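Local coordinates for protein PmoF1 (Methylocystis sp. ATCC 49242, PDB 6P1E) that binds copper(II) through a PCuAC domain and probably serves as a copper chaperone in a methane-oxidizing bacterium, at residues 70-73 with 74-77; 105-108 with 109-112. All coordinates share one frame; numbering follows the deposited sequence.

Contact 1 of 2, residues 70-73 with 74-77; sequences LLPP and KQKI
From Leu71 the chain reverses through a type II beta turn, Pro72 to Gln75, and returns toward Ile77 with no direct hydrogen bond joining 70-73 to 74-77, the CA atoms of Leu71 and Ile77 lying 6.9 Å apart. Ile77 reaches across with its longer branch: CG1, set beside its own backbone N and anti to the carbonyl carbon (chi1 -57°), comes to 3.6 Å from Leu70 O and 3.8 Å from Leu71 CD2, the two side chains meeting at a slant. CD1 of Ile77 ends 4.2 Å from Pro72 CD, where the two side chains cross at about a right angle. Shortening Ile77 to an alanine would probably open a gap beside Leu71 CD2 and deprive the Pro72 ring of its apolar neighbour. Nearer the turn, the amide end of Gln75 lies beside Pro72 CB, with NE2 3.7 Å away. The same NE2 donates to a water that in turn donates to Pro73 O, 2.7 Å from the water oxygen. A second water donates to Pro72 O and, more weakly, to Gln75 O. Lys74 carries its NZ away from the turn to hydrogen-bond Asn36 O. No Gln75 N to Pro72 O bond closes the turn; water bridges its carbonyls instead, while backbone bonds of Leu71 with Asp41 and of Gln75 with Asn35 tie the arms to two different strands, 41-47 and 27-35, rather than to each other.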
# COMPACT_ATOMS: atom_id res chain seq x y z
N LEU B 70 -12.51 -5.57 10.87
CA LEU B 70 -12.62 -6.98 11.20
C LEU B 70 -11.49 -7.75 10.54
O LEU B 70 -11.16 -7.52 9.37
CB LEU B 70 -13.98 -7.52 10.76
CG LEU B 70 -15.20 -6.76 11.30
CD1 LEU B 70 -16.49 -7.45 10.88
CD2 LEU B 70 -15.14 -6.61 12.81
N LEU B 71 -10.89 -8.66 11.30
CA LEU B 71 -9.73 -9.43 10.84
C LEU B 71 -10.00 -10.92 10.96
O LEU B 71 -9.64 -11.55 11.96
CB LEU B 71 -8.49 -9.04 11.66
CG LEU B 71 -8.13 -7.55 11.59
CD1 LEU B 71 -7.12 -7.19 12.66
CD2 LEU B 71 -7.61 -7.19 10.21
N PRO B 72 -10.67 -11.50 9.95
CA PRO B 72 -10.96 -12.93 9.98
C PRO B 72 -9.69 -13.77 10.03
O PRO B 72 -8.65 -13.32 9.57
CB PRO B 72 -11.71 -13.17 8.66
CG PRO B 72 -12.22 -11.83 8.25
CD PRO B 72 -11.21 -10.84 8.75
N PRO B 73 -9.78 -14.99 10.60
CA PRO B 73 -8.60 -15.85 10.70
C PRO B 73 -8.06 -16.25 9.34
O PRO B 73 -8.85 -16.42 8.40
CB PRO B 73 -9.12 -17.07 11.47
CG PRO B 73 -10.59 -17.07 11.25
CD PRO B 73 -10.99 -15.64 11.13
N LYS B 74 -6.74 -16.37 9.23
CA LYS B 74 -6.10 -16.85 8.01
C LYS B 74 -6.50 -16.01 6.80
O LYS B 74 -6.66 -16.54 5.69
CB LYS B 74 -6.44 -18.32 7.78
CG LYS B 74 -6.03 -19.23 8.93
CD LYS B 74 -4.52 -19.18 9.17
CE LYS B 74 -4.09 -20.21 10.20
NZ LYS B 74 -2.61 -20.21 10.41
N GLN B 75 -6.67 -14.72 7.03
CA GLN B 75 -6.98 -13.77 5.96
C GLN B 75 -6.19 -12.49 6.15
O GLN B 75 -5.69 -12.20 7.24
CB GLN B 75 -8.48 -13.46 5.91
CG GLN B 75 -9.33 -14.61 5.40
CD GLN B 75 -10.72 -14.17 5.00
OE1 GLN B 75 -10.89 -13.16 4.31
NE2 GLN B 75 -11.73 -14.92 5.42
N LYS B 76 -6.10 -11.71 5.08
CA LYS B 76 -5.45 -10.42 5.11
C LYS B 76 -6.46 -9.35 4.72
O LYS B 76 -7.38 -9.62 3.94
CB LYS B 76 -4.25 -10.40 4.17
CG LYS B 76 -4.61 -10.68 2.73
CD LYS B 76 -3.51 -11.43 1.99
CE LYS B 76 -3.99 -11.88 0.62
NZ LYS B 76 -2.88 -12.16 -0.34
N ILE B 77 -6.29 -8.15 5.26
CA ILE B 77 -7.16 -7.02 4.96
C ILE B 77 -6.31 -5.84 4.53
O ILE B 77 -5.31 -5.51 5.16
CB ILE B 77 -8.02 -6.62 6.17
CG1 ILE B 77 -8.85 -7.80 6.67
CG2 ILE B 77 -8.92 -5.44 5.82
CD1 ILE B 77 -9.89 -8.31 5.68
O HOH W 1 -7.94 -10.74 8.53
O HOH W 2 -11.44 -16.90 7.65

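Contact 2 of 2, residues 105-108 with 109-112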
# COMPACT_ATOMS: atom_id res chain seq x y z
N LEU B 105 -1.51 0.94 17.46
CA LEU B 105 -2.69 0.22 17.01
C LEU B 105 -3.16 -0.67 18.15
O LEU B 105 -2.36 -1.33 18.80
CB LEU B 105 -2.39 -0.61 15.76
CG LEU B 105 -1.74 0.13 14.59
CD1 LEU B 105 -1.49 -0.83 13.43
CD2 LEU B 105 -2.57 1.32 14.15
N VAL B 106 -4.47 -0.68 18.38
CA VAL B 106 -5.05 -1.47 19.46
C VAL B 106 -5.96 -2.53 18.87
O VAL B 106 -6.98 -2.22 18.24
CB VAL B 106 -5.86 -0.59 20.44
CG1 VAL B 106 -6.34 -1.41 21.62
CG2 VAL B 106 -5.01 0.59 20.91
N PHE B 107 -5.58 -3.79 19.06
CA PHE B 107 -6.36 -4.92 18.60
C PHE B 107 -7.10 -5.54 19.79
O PHE B 107 -6.56 -5.62 20.88
CB PHE B 107 -5.46 -5.96 17.93
CG PHE B 107 -4.77 -5.44 16.70
CD1 PHE B 107 -5.41 -5.46 15.47
CD2 PHE B 107 -3.49 -4.93 16.78
CE1 PHE B 107 -4.77 -4.98 14.34
CE2 PHE B 107 -2.84 -4.44 15.65
CZ PHE B 107 -3.49 -4.47 14.43
N GLU B 108 -8.35 -5.95 19.56
CA GLU B 108 -9.19 -6.45 20.65
C GLU B 108 -8.54 -7.61 21.41
O GLU B 108 -8.59 -7.65 22.64
CB GLU B 108 -10.56 -6.90 20.12
CG GLU B 108 -11.50 -7.37 21.22
CD GLU B 108 -12.88 -7.76 20.71
OE1 GLU B 108 -12.98 -8.22 19.55
OE2 GLU B 108 -13.85 -7.62 21.48
N LYS B 109 -7.96 -8.56 20.67
CA LYS B 109 -7.37 -9.75 21.27
C LYS B 109 -5.84 -9.65 21.39
O LYS B 109 -5.28 -9.96 22.44
CB LYS B 109 -7.73 -10.99 20.45
CG LYS B 109 -9.22 -11.21 20.24
CD LYS B 109 -9.95 -11.48 21.55
CE LYS B 109 -11.43 -11.72 21.31
NZ LYS B 109 -12.17 -12.01 22.58
N ALA B 110 -5.19 -9.21 20.33
CA ALA B 110 -3.72 -9.23 20.27
C ALA B 110 -3.08 -8.13 21.11
O ALA B 110 -1.89 -8.19 21.42
CB ALA B 110 -3.26 -9.10 18.82
N GLY B 111 -3.86 -7.12 21.49
CA GLY B 111 -3.37 -6.03 22.30
C GLY B 111 -2.77 -4.91 21.47
O GLY B 111 -3.12 -4.74 20.30
N GLU B 112 -1.87 -4.14 22.08
CA GLU B 112 -1.33 -2.93 21.46
C GLU B 112 0.02 -3.17 20.79
O GLU B 112 0.82 -3.98 21.25
CB GLU B 112 -1.21 -1.83 22.52
CG GLU B 112 -2.52 -1.52 23.23
CD GLU B 112 -2.45 -0.29 24.10
OE1 GLU B 112 -1.33 0.19 24.37
OE2 GLU B 112 -3.51 0.21 24.54
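Val106 and Glu112 lie side by side and point the same way, as expected of a non-hydrogen-bonded antiparallel pair. CG and OE2 of Glu112 both lie against Val106 CG2, at 4.0 and 3.9 Å, and the same OE2 forms a salt bridge with Lys47. The opposite face of the sheet carries Phe107. Its CG is turned anti to the carbonyl carbon (chi1 -62°), which sends the ring off toward Leu10, Val12 and Val7, so that CB is what faces the returning chain, 3.9 Å from Ala110 CB. Gly111 O sits at the edge of the ring, in its plane, 3.5 Å from CD2. These residues close the beta hairpin of strands 100-107 and 111-120. Phe107 and Gly111 form the last hydrogen-bonded pair before the loop: Phe107 N gives a nearly straight bond to Gly111 O (2.9 Å, 165°), and Gly111 N returns a more bent one to Phe107 O (3.1 Å). Each donor stands above the plane of the carbonyl it binds. Gly111 adopts a positive phi (87°), where a CB would collide with the carbonyl O of Ala110. One step along, the CA of Glu112 makes a CA-H...O contact of 3.3 Å with Leu105 O. The backbone N-H groups of Lys109 and Ala110, at the tip, are taken up by OD1 and OD2 of Asp41 respectively.

Both contacts reverse the chain between strands, yet they illustrate two ways of doing so. Contact 1 is a surface turn leading into strand 75-91, with the side chain of Ile77 about 9 Å from a bound copper; contact 2 is partly buried and joins the paired strands 100-107 and 111-120, with Phe107 about 13 Å from a copper. The hairpin at 105-112 relies on direct backbone bonding, whereas 70-77 relies on water, apolar side chains and bonds to flanking strands. They nevertheless meet: the buried Leu71 of one packs against the buried Phe107 of the other, CD1 to CE1 3.6 Å. Asp41 is also shared, bonding to the backbone of Leu71 and, by its carboxylate, to the loop of contact 2.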